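Local coordinates for VP5 (Halorubrum pleomorphic virus 2, PDB 6QGI), which is a viral envelope protein that probably drives fusion of the viral membrane with that of its haloarchaeal host cell, at residues N103-L106 with T107-S111; F169-A172 with D173-M177. One frame throughout, in Å; residues are numbered along the deposited sequence.

Contact 1: N103-L106 with T107-S111; sequences NSYL and TTVQS
V109, one helical turn after Y105, lays a methyl over one face of its ring. CG2 lies 4.1 Å from the centroid of the Y105 ring and 28° off its normal, a CH-pi contact, with its nearest ring carbon, CE1, at 3.7 Å. The valine backbone N sits beside this methyl (CG1 takes the position anti to N, chi1 175°), which turns CG2 back toward the preceding turn. The flat tyrosine suits its place by offering a broad face to V109 while its OH continues to the carbonyl of A19.

Two threonines bend their hydroxyls back in a different way. With OG1 beside its own N (chi1 -72°), T107 reaches N103 O at 2.7 Å, while T107 N bonds the same N103 O at 3.0 Å; the two donors come from opposite faces of the carbonyl. The oxygen is thus gripped twice, and the rotation of the threonine is fixed. T108 OG1 repeats the pattern on S104 O at 3.1 Å, where the backbone bond from T108 N is weak. Serine S111 does likewise, its OG 2.7 Å from T107 O.

Q110 N bonds L106 O at 2.8 Å. Its extended chain carries OE1 onward to A172 N of the neighbouring hairpin, a long reach that glutamine's length allows. L106 and V109, both buried, meet helix 225-253. These i to i+4 backbone bonds, supplemented by hydroxyl-to-carbonyl bonds of Ser and Thr, are characteristic of an alpha helix, here the long helix 91-133 in a helical bundle.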
loop_
_atom_site.group_PDB
_atom_site.type_symbol
_atom_site.label_atom_id
_atom_site.label_comp_id
_atom_site.label_asym_id
_atom_site.label_seq_id
_atom_site.Cartn_x
_atom_site.Cartn_y
_atom_site.Cartn_z
ATOM N N ASN A 103 -3.851 -9.484 22.103
ATOM C CA ASN A 103 -4.701 -8.316 22.267
ATOM C C ASN A 103 -3.925 -7.005 22.150
ATOM O O ASN A 103 -4.439 -6.072 21.539
ATOM C CB ASN A 103 -5.449 -8.387 23.596
ATOM C CG ASN A 103 -6.391 -9.570 23.698
ATOM O OD1 ASN A 103 -6.917 -10.082 22.703
ATOM N ND2 ASN A 103 -6.622 -10.042 24.909
ATOM N N SER A 104 -2.697 -6.943 22.698
ATOM C CA SER A 104 -1.838 -5.755 22.661
ATOM C C SER A 104 -1.387 -5.444 21.234
ATOM O O SER A 104 -1.446 -4.288 20.806
ATOM C CB SER A 104 -0.622 -5.947 23.563
ATOM O OG SER A 104 0.084 -4.732 23.743
ATOM N N TYR A 105 -0.947 -6.479 20.502
ATOM C CA TYR A 105 -0.482 -6.359 19.129
ATOM C C TYR A 105 -1.659 -6.074 18.172
ATOM O O TYR A 105 -1.533 -5.193 17.315
ATOM C CB TYR A 105 0.308 -7.615 18.706
ATOM C CG TYR A 105 0.477 -7.772 17.208
ATOM C CD1 TYR A 105 1.139 -6.804 16.455
ATOM C CD2 TYR A 105 -0.026 -8.883 16.544
ATOM C CE1 TYR A 105 1.280 -6.937 15.077
ATOM C CE2 TYR A 105 0.121 -9.031 15.168
ATOM C CZ TYR A 105 0.767 -8.052 14.438
ATOM O OH TYR A 105 0.915 -8.216 13.084
ATOM N N LEU A 106 -2.787 -6.794 18.323
ATOM C CA LEU A 106 -3.951 -6.603 17.452
ATOM C C LEU A 106 -4.654 -5.270 17.726
ATOM O O LEU A 106 -5.284 -4.755 16.806
ATOM C CB LEU A 106 -4.934 -7.792 17.488
ATOM C CG LEU A 106 -4.335 -9.085 16.889
ATOM C CD1 LEU A 106 -5.161 -10.255 17.154
ATOM C CD2 LEU A 106 -4.148 -8.991 15.409
ATOM N N THR A 107 -4.472 -4.663 18.923
ATOM C CA THR A 107 -5.017 -3.332 19.231
ATOM C C THR A 107 -4.251 -2.309 18.388
ATOM O O THR A 107 -4.877 -1.435 17.803
ATOM C CB THR A 107 -4.970 -3.042 20.747
ATOM O OG1 THR A 107 -5.967 -3.845 21.359
ATOM C CG2 THR A 107 -5.246 -1.582 21.101
ATOM N N THR A 108 -2.914 -2.467 18.280
ATOM C CA THR A 108 -2.032 -1.595 17.499
ATOM C C THR A 108 -2.371 -1.712 16.008
ATOM O O THR A 108 -2.277 -0.717 15.301
ATOM C CB THR A 108 -0.558 -1.915 17.795
ATOM O OG1 THR A 108 -0.346 -1.854 19.206
ATOM C CG2 THR A 108 0.402 -0.958 17.116
ATOM N N VAL A 109 -2.801 -2.902 15.544
ATOM C CA VAL A 109 -3.182 -3.123 14.143
ATOM C C VAL A 109 -4.554 -2.480 13.913
ATOM O O VAL A 109 -4.686 -1.692 12.974
ATOM C CB VAL A 109 -3.138 -4.622 13.722
ATOM C CG1 VAL A 109 -3.646 -4.823 12.297
ATOM C CG2 VAL A 109 -1.731 -5.188 13.867
ATOM N N GLN A 110 -5.553 -2.780 14.779
ATOM C CA GLN A 110 -6.912 -2.216 14.694
ATOM C C GLN A 110 -6.902 -0.691 14.764
ATOM O O GLN A 110 -7.602 -0.048 13.984
ATOM C CB GLN A 110 -7.809 -2.747 15.815
ATOM C CG GLN A 110 -8.208 -4.205 15.696
ATOM C CD GLN A 110 -8.776 -4.717 16.997
ATOM O OE1 GLN A 110 -8.293 -4.400 18.095
ATOM N NE2 GLN A 110 -9.810 -5.531 16.902
ATOM N N SER A 111 -6.102 -0.116 15.690
ATOM C CA SER A 111 -5.977 1.331 15.878
ATOM C C SER A 111 -5.435 2.000 14.636
ATOM O O SER A 111 -5.992 3.006 14.222
ATOM C CB SER A 111 -5.089 1.665 17.073
ATOM O OG SER A 111 -5.626 1.097 18.255
#

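Contact 2: F169-A172 with D173-M177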
loop_
_atom_site.group_PDB
_atom_site.type_symbol
_atom_site.label_atom_id
_atom_site.label_comp_id
_atom_site.label_asym_id
_atom_site.label_seq_id
_atom_site.Cartn_x
_atom_site.Cartn_y
_atom_site.Cartn_z
ATOM N N PHE A 169 -15.861 1.692 18.947
ATOM C CA PHE A 169 -15.345 0.346 18.716
ATOM C C PHE A 169 -14.490 -0.123 19.883
ATOM O O PHE A 169 -13.604 0.601 20.333
ATOM C CB PHE A 169 -14.536 0.294 17.406
ATOM C CG PHE A 169 -13.917 -1.053 17.100
ATOM C CD1 PHE A 169 -14.680 -2.083 16.561
ATOM C CD2 PHE A 169 -12.568 -1.291 17.341
ATOM C CE1 PHE A 169 -14.108 -3.324 16.282
ATOM C CE2 PHE A 169 -11.995 -2.528 17.042
ATOM C CZ PHE A 169 -12.768 -3.534 16.512
ATOM N N THR A 170 -14.742 -1.350 20.347
ATOM C CA THR A 170 -13.982 -1.944 21.439
ATOM C C THR A 170 -12.792 -2.699 20.833
ATOM O O THR A 170 -12.984 -3.633 20.051
ATOM C CB THR A 170 -14.877 -2.830 22.322
ATOM O OG1 THR A 170 -16.097 -2.140 22.614
ATOM C CG2 THR A 170 -14.185 -3.244 23.623
ATOM N N LEU A 171 -11.567 -2.281 21.192
ATOM C CA LEU A 171 -10.331 -2.896 20.716
ATOM C C LEU A 171 -10.073 -4.219 21.443
ATOM O O LEU A 171 -10.730 -4.503 22.452
ATOM C CB LEU A 171 -9.153 -1.923 20.897
ATOM C CG LEU A 171 -9.251 -0.607 20.113
ATOM C CD1 LEU A 171 -8.357 0.456 20.694
ATOM C CD2 LEU A 171 -8.931 -0.810 18.653
ATOM N N ALA A 172 -9.130 -5.037 20.922
ATOM C CA ALA A 172 -8.763 -6.330 21.508
ATOM C C ALA A 172 -8.284 -6.161 22.946
ATOM O O ALA A 172 -8.565 -7.004 23.797
ATOM C CB ALA A 172 -7.692 -6.991 20.672
ATOM N N ASP A 173 -7.620 -5.022 23.219
ATOM C CA ASP A 173 -7.118 -4.582 24.522
ATOM C C ASP A 173 -8.259 -4.415 25.522
ATOM O O ASP A 173 -8.028 -4.471 26.733
ATOM C CB ASP A 173 -6.390 -3.229 24.359
ATOM C CG ASP A 173 -5.152 -3.045 25.208
ATOM O OD1 ASP A 173 -5.015 -3.759 26.229
ATOM O OD2 ASP A 173 -4.317 -2.185 24.856
ATOM N N GLY A 174 -9.463 -4.182 25.006
ATOM C CA GLY A 174 -10.649 -3.954 25.817
ATOM C C GLY A 174 -10.976 -2.482 25.942
ATOM O O GLY A 174 -12.039 -2.123 26.457
ATOM N N THR A 175 -10.054 -1.616 25.461
ATOM C CA THR A 175 -10.212 -0.155 25.458
ATOM C C THR A 175 -11.171 0.243 24.328
ATOM O O THR A 175 -11.376 -0.543 23.398
ATOM C CB THR A 175 -8.846 0.546 25.315
ATOM O OG1 THR A 175 -8.243 0.166 24.078
ATOM C CG2 THR A 175 -7.905 0.261 26.480
ATOM N N THR A 176 -11.766 1.444 24.413
ATOM C CA THR A 176 -12.699 1.923 23.389
ATOM C C THR A 176 -12.063 3.023 22.531
ATOM O O THR A 176 -11.255 3.821 23.020
ATOM C CB THR A 176 -14.017 2.396 24.002
ATOM O OG1 THR A 176 -13.745 3.291 25.081
ATOM C CG2 THR A 176 -14.885 1.241 24.481
ATOM N N MET A 177 -12.430 3.043 21.246
ATOM C CA MET A 177 -11.949 3.992 20.252
ATOM C C MET A 177 -13.126 4.516 19.431
ATOM O O MET A 177 -13.949 3.720 18.979
ATOM C CB MET A 177 -10.916 3.303 19.343
ATOM C CG MET A 177 -10.223 4.238 18.388
ATOM S SD MET A 177 -9.167 3.369 17.220
ATOM C CE MET A 177 -8.544 4.736 16.327
#
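At A172 and D173 the chain reverses, in a type I beta turn from L171 to G174 with a G1 bulge, which closes the beta hairpin of strands 167-170 and 176-186. D173 occupies the third turn position, where aspartate is common; its exposed carboxylate points off the turn, and its backbone N bonds to T107 OG1 of helix 91-133. A172, small and buried beside it, lets the turn lie close to that helix and to helix 225-253.

G174 comes next, with a positive phi of 100°. A CB here would be pressed against the preceding carbonyl, so glycine fits. Its N closes the turn on L171 O at 2.9 Å, approaching from well above the carbonyl plane. T175 O then takes L171 N at 2.8 Å, so that L171 is bonded to both residues of the bulge. The T175 hydroxyl stands between its own N and carbonyl carbon (chi1 61°), and from there OG1 comes to 3.4 Å from L171 CD1, an apolar neighbour.

T176 pairs with T170 in a non-hydrogen-bonded antiparallel pair, their beta-branched side chains on one face of the sheet: T176 CG2 passes T170 OG1 at 4.0 Å. T176 CA also offers its hydrogen to F169 O. M177 completes the register with F169 through two backbone bonds, F169 N to M177 O at 2.8 Å and M177 N to F169 O at 2.9 Å. On the opposite face from the threonines, M177 is fully extended and touches K115 of helix 91-133, and its CB rests 4.1 Å from L171 CD1.

In the fold
Contact 1 and contact 2 lie with centres about 9 Å apart, in series along the chain, and dock the hairpin turn on helix 91-133. Two side chains of 107-111 take up amide hydrogens that the turn leaves pointing outward: T107 OG1 bonds D173 N at 2.8 Å, and Q110 OE1 bonds A172 N at 3.0 Å. T107 OG1 thereby accepts from the turn while donating within its own helix, joining both contacts through one atom. N103 adds packing, its CG lying 3.4 Å from A172 O, while its OD1 is hydrogen-bonded to R243 of helix 225-253. Neither contact includes the residues round the glycan on N396; together they form a structural junction between helix and hairpin.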